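Local coordinates for protein 2-aminomuconic 6-semialdehyde dehydrogenase (Pseudomonas sp., PDB 7BZV) that probably oxidises 2-aminomuconic 6-semialdehyde to 2-aminomuconate with NAD+ in the bacterial breakdown of 2-aminophenol, its tetrameric assembly being required for cofactor binding, at residues K315-P319 with F361-R365; P373-L379 with P393-V397. One frame throughout, in Å; residues are numbered along the deposited sequence.

Contact 1 and contact 2 lie in series along the chain and their centres are 23 Å apart, yet they meet: Val316 CG2 of contact 1 packs on Pro373 CD of contact 2 at 4.0 Å. The loop holding 361-365 also leads on to strand 374-377. Contact 1 ties that loop to the one after helix 297-312 near the surface, its centre 27 Å from the chain centre, whereas contact 2 is a buried strand pairing, 24 Å from it. Helix 297-312 also relates them, because 315-319 follows it and Val375 and Val397 pack against it. No other subunit touches either contact.

Contact 1 of 2, residues K315-P319 with F361-R365; sequences KVDWP and FGDER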
ATOM      1  N   LYS B 315      24.587  -3.234  38.418  1.00 35.50           N
ATOM      2  CA  LYS B 315      24.986  -2.105  39.247  1.00 35.29           C
ATOM      3  C   LYS B 315      23.748  -1.282  39.595  1.00 34.95           C
ATOM      4  O   LYS B 315      23.193  -0.575  38.742  1.00 41.60           O
ATOM      5  CB  LYS B 315      26.046  -1.257  38.548  1.00 45.29           C
ATOM      6  CG  LYS B 315      26.505  -0.054  39.374  1.00 50.06           C
ATOM      7  CD  LYS B 315      27.792   0.550  38.840  1.00 53.80           C
ATOM      8  CE  LYS B 315      28.499   1.374  39.911  1.00 59.38           C
ATOM      9  NZ  LYS B 315      28.890   2.712  39.401  1.00 68.42           N
ATOM     10  N   VAL B 316      23.325  -1.383  40.851  1.00 32.73           N
ATOM     11  CA  VAL B 316      22.233  -0.596  41.423  1.00 36.37           C
ATOM     12  C   VAL B 316      22.876   0.508  42.260  1.00 42.87           C
ATOM     13  O   VAL B 316      23.305   0.278  43.395  1.00 35.42           O
ATOM     14  CB  VAL B 316      21.307  -1.471  42.278  1.00 37.69           C
ATOM     15  CG1 VAL B 316      20.087  -0.672  42.750  1.00 41.33           C
ATOM     16  CG2 VAL B 316      20.917  -2.699  41.500  1.00 39.03           C
ATOM     17  N   ASP B 317      22.960   1.718  41.731  1.00 40.38           N
ATOM     18  CA  ASP B 317      23.817   2.715  42.376  1.00 42.74           C
ATOM     19  C   ASP B 317      23.406   4.091  41.888  1.00 47.68           C
ATOM     20  O   ASP B 317      22.411   4.234  41.175  1.00 40.63           O
ATOM     21  CB  ASP B 317      25.290   2.464  42.052  1.00 37.08           C
ATOM     22  CG  ASP B 317      26.221   2.799  43.206  1.00 43.69           C
ATOM     23  OD1 ASP B 317      26.173   3.923  43.768  1.00 34.38           O
ATOM     24  OD2 ASP B 317      27.016   1.911  43.541  1.00 41.07           O
ATOM     25  N   TRP B 318      24.209   5.097  42.224  1.00 38.84           N
ATOM     26  CA  TRP B 318      24.019   6.467  41.772  1.00 37.47           C
ATOM     27  C   TRP B 318      23.627   6.525  40.303  1.00 41.70           C
ATOM     28  O   TRP B 318      24.407   6.088  39.444  1.00 33.99           O
ATOM     29  CB  TRP B 318      25.303   7.267  41.949  1.00 48.33           C
ATOM     30  CG  TRP B 318      25.586   7.607  43.366  1.00 49.66           C
ATOM     31  CD1 TRP B 318      26.610   7.140  44.141  1.00 44.99           C
ATOM     32  CD2 TRP B 318      24.834   8.492  44.185  1.00 45.20           C
ATOM     33  NE1 TRP B 318      26.532   7.682  45.405  1.00 43.09           N
ATOM     34  CE2 TRP B 318      25.453   8.521  45.452  1.00 56.18           C
ATOM     35  CE3 TRP B 318      23.693   9.265  43.975  1.00 47.61           C
ATOM     36  CZ2 TRP B 318      24.965   9.290  46.495  1.00 53.65           C
ATOM     37  CZ3 TRP B 318      23.215  10.027  45.009  1.00 47.18           C
ATOM     38  CH2 TRP B 318      23.854  10.043  46.256  1.00 58.41           C
ATOM     39  N   PRO B 319      22.454   7.078  39.963  1.00 36.60           N
ATOM     40  CA  PRO B 319      22.029   7.061  38.547  1.00 36.68           C
ATOM     41  C   PRO B 319      22.894   7.886  37.623  1.00 37.37           C
ATOM     42  O   PRO B 319      22.949   7.599  36.417  1.00 33.59           O
ATOM     43  CB  PRO B 319      20.594   7.607  38.611  1.00 36.77           C
ATOM     44  CG  PRO B 319      20.071   7.119  39.928  1.00 49.57           C
ATOM     45  CD  PRO B 319      21.312   7.332  40.862  1.00 43.85           C
ATOM     46  N   PHE B 361      22.224   1.886  51.339  1.00 44.14           N
ATOM     47  CA  PHE B 361      23.397   2.622  50.905  1.00 47.52           C
ATOM     48  C   PHE B 361      24.136   3.324  52.035  1.00 58.90           C
ATOM     49  O   PHE B 361      25.326   3.634  51.872  1.00 47.83           O
ATOM     50  CB  PHE B 361      22.994   3.669  49.879  1.00 53.89           C
ATOM     51  CG  PHE B 361      22.353   3.095  48.656  1.00 56.38           C
ATOM     52  CD1 PHE B 361      23.134   2.591  47.621  1.00 49.86           C
ATOM     53  CD2 PHE B 361      20.974   3.068  48.533  1.00 64.60           C
ATOM     54  CE1 PHE B 361      22.524   2.081  46.450  1.00 48.99           C
ATOM     55  CE2 PHE B 361      20.363   2.559  47.385  1.00 55.47           C
ATOM     56  CZ  PHE B 361      21.135   2.054  46.357  1.00 54.81           C
ATOM     57  N   GLY B 362      23.461   3.605  53.147  1.00 56.47           N
ATOM     58  CA  GLY B 362      24.092   4.324  54.234  1.00 72.30           C
ATOM     59  C   GLY B 362      24.160   5.818  54.044  1.00 69.52           C
ATOM     60  O   GLY B 362      24.983   6.478  54.689  1.00 66.41           O
ATOM     61  N   ASP B 363      23.327   6.379  53.175  1.00 68.93           N
ATOM     62  CA  ASP B 363      23.329   7.816  52.959  1.00 54.31           C
ATOM     63  C   ASP B 363      21.900   8.254  52.639  1.00 52.94           C
ATOM     64  O   ASP B 363      20.937   7.530  52.921  1.00 46.76           O
ATOM     65  CB  ASP B 363      24.362   8.184  51.878  1.00 53.19           C
ATOM     66  CG  ASP B 363      24.158   7.413  50.564  1.00 61.61           C
ATOM     67  OD1 ASP B 363      22.999   7.205  50.144  1.00 50.38           O
ATOM     68  OD2 ASP B 363      25.163   7.035  49.940  1.00 55.50           O
ATOM     69  N   GLU B 364      21.764   9.466  52.097  1.00 46.52           N
ATOM     70  CA  GLU B 364      20.460  10.048  51.803  1.00 62.88           C
ATOM     71  C   GLU B 364      19.644   9.187  50.833  1.00 61.30           C
ATOM     72  O   GLU B 364      18.409   9.272  50.819  1.00 46.19           O
ATOM     73  CB  GLU B 364      20.666  11.453  51.230  1.00 58.28           C
ATOM     74  CG  GLU B 364      21.419  11.493  49.888  1.00 85.34           C
ATOM     75  CD  GLU B 364      22.926  11.710  50.028  1.00 92.01           C
ATOM     76  OE1 GLU B 364      23.530  12.334  49.121  1.00 73.32           O
ATOM     77  OE2 GLU B 364      23.511  11.252  51.033  1.00 92.56           O
ATOM     78  N   ARG B 365      20.304   8.352  50.033  1.00 49.28           N
ATOM     79  CA  ARG B 365      19.579   7.497  49.096  1.00 50.78           C
ATOM     80  C   ARG B 365      18.596   6.606  49.826  1.00 54.72           C
ATOM     81  O   ARG B 365      17.646   6.121  49.216  1.00 44.94           O
ATOM     82  CB  ARG B 365      20.548   6.623  48.293  1.00 45.78           C
ATOM     83  CG  ARG B 365      21.306   7.369  47.211  1.00 47.26           C
ATOM     84  CD  ARG B 365      22.290   6.451  46.500  1.00 50.95           C
ATOM     85  NE  ARG B 365      23.582   6.367  47.184  1.00 53.18           N
ATOM     86  CZ  ARG B 365      24.581   5.597  46.772  1.00 67.16           C
ATOM     87  NH1 ARG B 365      24.426   4.846  45.687  1.00 59.21           N
ATOM     88  NH2 ARG B 365      25.732   5.582  47.433  1.00 84.39           N
TER
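The guanidinium of Arg365 lies flat on the indole of Trp318, planes 21° apart. Its CZ stands 3.4 Å from the five-membered-ring centroid of Trp318, a cation-pi contact over the face. Arg365 CD sits 3.7 Å from the six-membered-ring centroid of Trp318, only 3° off the normal, a CH-pi contact. With CG anti to the carbonyl carbon (chi1 -75°) and the chain bent at chi3, Arg365 can lay both methylene and charged end along the indole. Trp318 NE1 and Arg365 NH2, 3.0 Å apart, are both donors, so their closeness belongs to the stack. Phe361 CD1 lies over the rim of the other guanidinium face, 3.2 Å above it, and Arg365 CD lies 3.9 Å above the centre of the Phe361 ring, whose edge receives Val316 O, 3.6 Å from Phe361 CE1. Two carboxylates fix the guanidinium's rotation. Arg365 NH1 reaches Asp317 OD1 at 2.8 Å from above the carboxylate plane, while NE and NH2 grip Asp363 side-on. Asp317 OD1 also accepts from Trp318 N, and Asp363 OD1 from Arg365 N, closing an Asx turn. A salt-bridge network thus surrounds an arginine side chain lying between two aromatic rings, joining two surface loops of the aldehyde dehydrogenase fold.

Contact 2 of 2, residues P373-L379 with P393-V397; sequences PTVIAGL and PICHV
The imidazole of His396 is met by Leu379 N near its plane, at the NE2 edge: the amide donates to His396 NE2 over 2.9 Å, tilted 20° out of the ring plane. Ile376 CG1 and Gly378 C also lie in plane at its edges, while Ile376 O and Gly378 N approach obliquely; Gly378 N is too badly angled to bond. Because NE2 accepts, a neutral ring would probably carry its proton on ND1. CG of His396 stands anti to the backbone N (chi1 -179°), which carries the ring along to the turn after strand 374-377. A leucine in its place would probably leave Leu379 N without its acceptor and the turn at Gly378 less firmly held to the strand.

The strand segments 374-377 and 394-397 run parallel, their axes approaching to 4.7 Å at the closest. Ile376 straddles His396: Ile376 N donates to Cys395 O at 2.9 Å, nearly straight at 176°, and Ile376 O accepts from Val397 N, also at 2.9 Å. Thr374 N bonds to Pro393 O, but the Cys395 N to Thr374 O bond is weak at 3.4 Å. These are the two strands of a beta-alpha-beta unit whose connection includes helix 384-387, within the seven-stranded sheet that also contains strands 351-354 and 290-296.

Ile376 and His396 share a sheet face with Thr374 and Ile394, and there Ile376 and His396 pack on helix 384-387. On the other face Val375 CG2 touches Cys395 SG at 4.0 Å, Val375 CG1 meets Val397 CG1, and helices 297-312 and 268-280 cover them. Past the last strand bond, a water accepts from Gly378 N and donates to Val397 O, 2.6 Å away from it.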
ATOM      1  N   PRO B 373      16.550  -5.804  42.398  1.00 29.05           N
ATOM      2  CA  PRO B 373      16.118  -6.699  41.314  1.00 33.28           C
ATOM      3  C   PRO B 373      15.870  -8.098  41.863  1.00 37.22           C
ATOM      4  O   PRO B 373      16.694  -8.650  42.597  1.00 30.58           O
ATOM      5  CB  PRO B 373      17.289  -6.656  40.329  1.00 33.29           C
ATOM      6  CG  PRO B 373      18.500  -6.223  41.169  1.00 30.98           C
ATOM      7  CD  PRO B 373      17.936  -5.329  42.226  1.00 32.08           C
ATOM      8  N   THR B 374      14.721  -8.676  41.516  1.00 30.57           N
ATOM      9  CA  THR B 374      14.189  -9.816  42.253  1.00 23.92           C
ATOM     10  C   THR B 374      13.729 -10.887  41.272  1.00 35.04           C
ATOM     11  O   THR B 374      13.160 -10.588  40.214  1.00 33.93           O
ATOM     12  CB  THR B 374      13.058  -9.351  43.186  1.00 39.02           C
ATOM     13  OG1 THR B 374      13.591  -8.396  44.115  1.00 34.69           O
ATOM     14  CG2 THR B 374      12.414 -10.489  43.979  1.00 40.97           C
ATOM     15  N   VAL B 375      13.978 -12.139  41.627  1.00 30.30           N
ATOM     16  CA  VAL B 375      13.477 -13.268  40.852  1.00 33.12           C
ATOM     17  C   VAL B 375      12.856 -14.254  41.824  1.00 33.02           C
ATOM     18  O   VAL B 375      13.508 -14.651  42.795  1.00 33.86           O
ATOM     19  CB  VAL B 375      14.588 -13.959  40.040  1.00 33.17           C
ATOM     20  CG1 VAL B 375      14.056 -15.250  39.496  1.00 36.95           C
ATOM     21  CG2 VAL B 375      15.072 -13.071  38.943  1.00 34.51           C
ATOM     22  N   ILE B 376      11.626 -14.696  41.544  1.00 31.22           N
ATOM     23  CA  ILE B 376      10.991 -15.722  42.358  1.00 28.82           C
ATOM     24  C   ILE B 376      10.700 -16.955  41.517  1.00 35.55           C
ATOM     25  O   ILE B 376      10.700 -16.916  40.283  1.00 32.48           O
ATOM     26  CB  ILE B 376       9.694 -15.230  43.043  1.00 36.61           C
ATOM     27  CG1 ILE B 376       8.719 -14.666  41.998  1.00 34.79           C
ATOM     28  CG2 ILE B 376      10.004 -14.173  44.098  1.00 43.69           C
ATOM     29  CD1 ILE B 376       7.320 -14.316  42.545  1.00 37.02           C
ATOM     30  N   ALA B 377      10.432 -18.059  42.215  1.00 32.89           N
ATOM     31  CA  ALA B 377      10.179 -19.352  41.599  1.00 31.97           C
ATOM     32  C   ALA B 377       9.316 -20.185  42.535  1.00 36.63           C
ATOM     33  O   ALA B 377       9.116 -19.847  43.704  1.00 36.28           O
ATOM     34  CB  ALA B 377      11.492 -20.076  41.288  1.00 35.67           C
ATOM     35  N   GLY B 378       8.830 -21.296  42.019  1.00 34.20           N
ATOM     36  CA  GLY B 378       8.151 -22.273  42.835  1.00 39.20           C
ATOM     37  C   GLY B 378       6.640 -22.192  42.826  1.00 38.52           C
ATOM     38  O   GLY B 378       5.994 -23.033  43.456  1.00 43.31           O
ATOM     39  N   LEU B 379       6.046 -21.212  42.164  1.00 38.41           N
ATOM     40  CA  LEU B 379       4.606 -21.047  42.294  1.00 35.90           C
ATOM     41  C   LEU B 379       3.872 -21.604  41.078  1.00 42.88           C
ATOM     42  O   LEU B 379       4.451 -21.858  40.014  1.00 34.66           O
ATOM     43  CB  LEU B 379       4.247 -19.576  42.502  1.00 45.39           C
ATOM     44  CG  LEU B 379       4.921 -18.920  43.706  1.00 52.37           C
ATOM     45  CD1 LEU B 379       4.517 -17.458  43.820  1.00 63.68           C
ATOM     46  CD2 LEU B 379       4.603 -19.688  45.012  1.00 46.55           C
ATOM     47  N   PRO B 393      10.924  -4.511  39.319  1.00 30.71           N
ATOM     48  CA  PRO B 393      12.046  -5.320  38.798  1.00 31.43           C
ATOM     49  C   PRO B 393      11.954  -6.758  39.303  1.00 30.65           C
ATOM     50  O   PRO B 393      12.683  -7.188  40.190  1.00 29.62           O
ATOM     51  CB  PRO B 393      13.274  -4.586  39.346  1.00 29.83           C
ATOM     52  CG  PRO B 393      12.799  -4.088  40.720  1.00 29.43           C
ATOM     53  CD  PRO B 393      11.305  -3.745  40.519  1.00 29.05           C
ATOM     54  N   ILE B 394      11.034  -7.543  38.736  1.00 28.52           N
ATOM     55  CA  ILE B 394      10.751  -8.878  39.262  1.00 28.78           C
ATOM     56  C   ILE B 394      10.165  -9.752  38.166  1.00 28.01           C
ATOM     57  O   ILE B 394       9.522  -9.268  37.232  1.00 36.34           O
ATOM     58  CB  ILE B 394       9.797  -8.825  40.480  1.00 41.27           C
ATOM     59  CG1 ILE B 394       9.464 -10.230  40.990  1.00 38.69           C
ATOM     60  CG2 ILE B 394       8.485  -8.109  40.114  1.00 39.66           C
ATOM     61  CD1 ILE B 394       8.781 -10.267  42.372  1.00 36.07           C
ATOM     62  N   CYS B 395      10.440 -11.045  38.256  1.00 31.94           N
ATOM     63  CA  CYS B 395       9.696 -12.014  37.471  1.00 31.19           C
ATOM     64  C   CYS B 395       9.529 -13.263  38.301  1.00 29.72           C
ATOM     65  O   CYS B 395      10.232 -13.458  39.299  1.00 31.77           O
ATOM     66  CB  CYS B 395      10.393 -12.356  36.150  1.00 31.35           C
ATOM     67  SG  CYS B 395      11.958 -13.278  36.376  1.00 33.36           S
ATOM     68  N   HIS B 396       8.603 -14.111  37.866  1.00 30.35           N
ATOM     69  CA  HIS B 396       8.504 -15.501  38.298  1.00 30.49           C
ATOM     70  C   HIS B 396       9.014 -16.408  37.182  1.00 33.14           C
ATOM     71  O   HIS B 396       8.576 -16.289  36.036  1.00 32.08           O
ATOM     72  CB  HIS B 396       7.061 -15.874  38.666  1.00 29.16           C
ATOM     73  CG  HIS B 396       6.918 -17.285  39.132  1.00 30.10           C
ATOM     74  ND1 HIS B 396       6.483 -18.297  38.306  1.00 31.96           N
ATOM     75  CD2 HIS B 396       7.165 -17.858  40.331  1.00 31.01           C
ATOM     76  CE1 HIS B 396       6.488 -19.436  38.971  1.00 37.70           C
ATOM     77  NE2 HIS B 396       6.879 -19.191  40.208  1.00 33.38           N
ATOM     78  N   VAL B 397       9.943 -17.307  37.496  1.00 27.77           N
ATOM     79  CA  VAL B 397      10.494 -18.213  36.493  1.00 24.47           C
ATOM     80  C   VAL B 397      10.011 -19.640  36.766  1.00 30.68           C
ATOM     81  O   VAL B 397      10.001 -20.100  37.914  1.00 32.75           O
ATOM     82  CB  VAL B 397      12.036 -18.102  36.435  1.00 29.40           C
ATOM     83  CG1 VAL B 397      12.655 -18.505  37.730  1.00 30.46           C
ATOM     84  CG2 VAL B 397      12.588 -18.909  35.302  1.00 34.50           C
TER
HETATM   85  O   HOH W   1       9.252 -22.196  39.322  1.00 31.71           O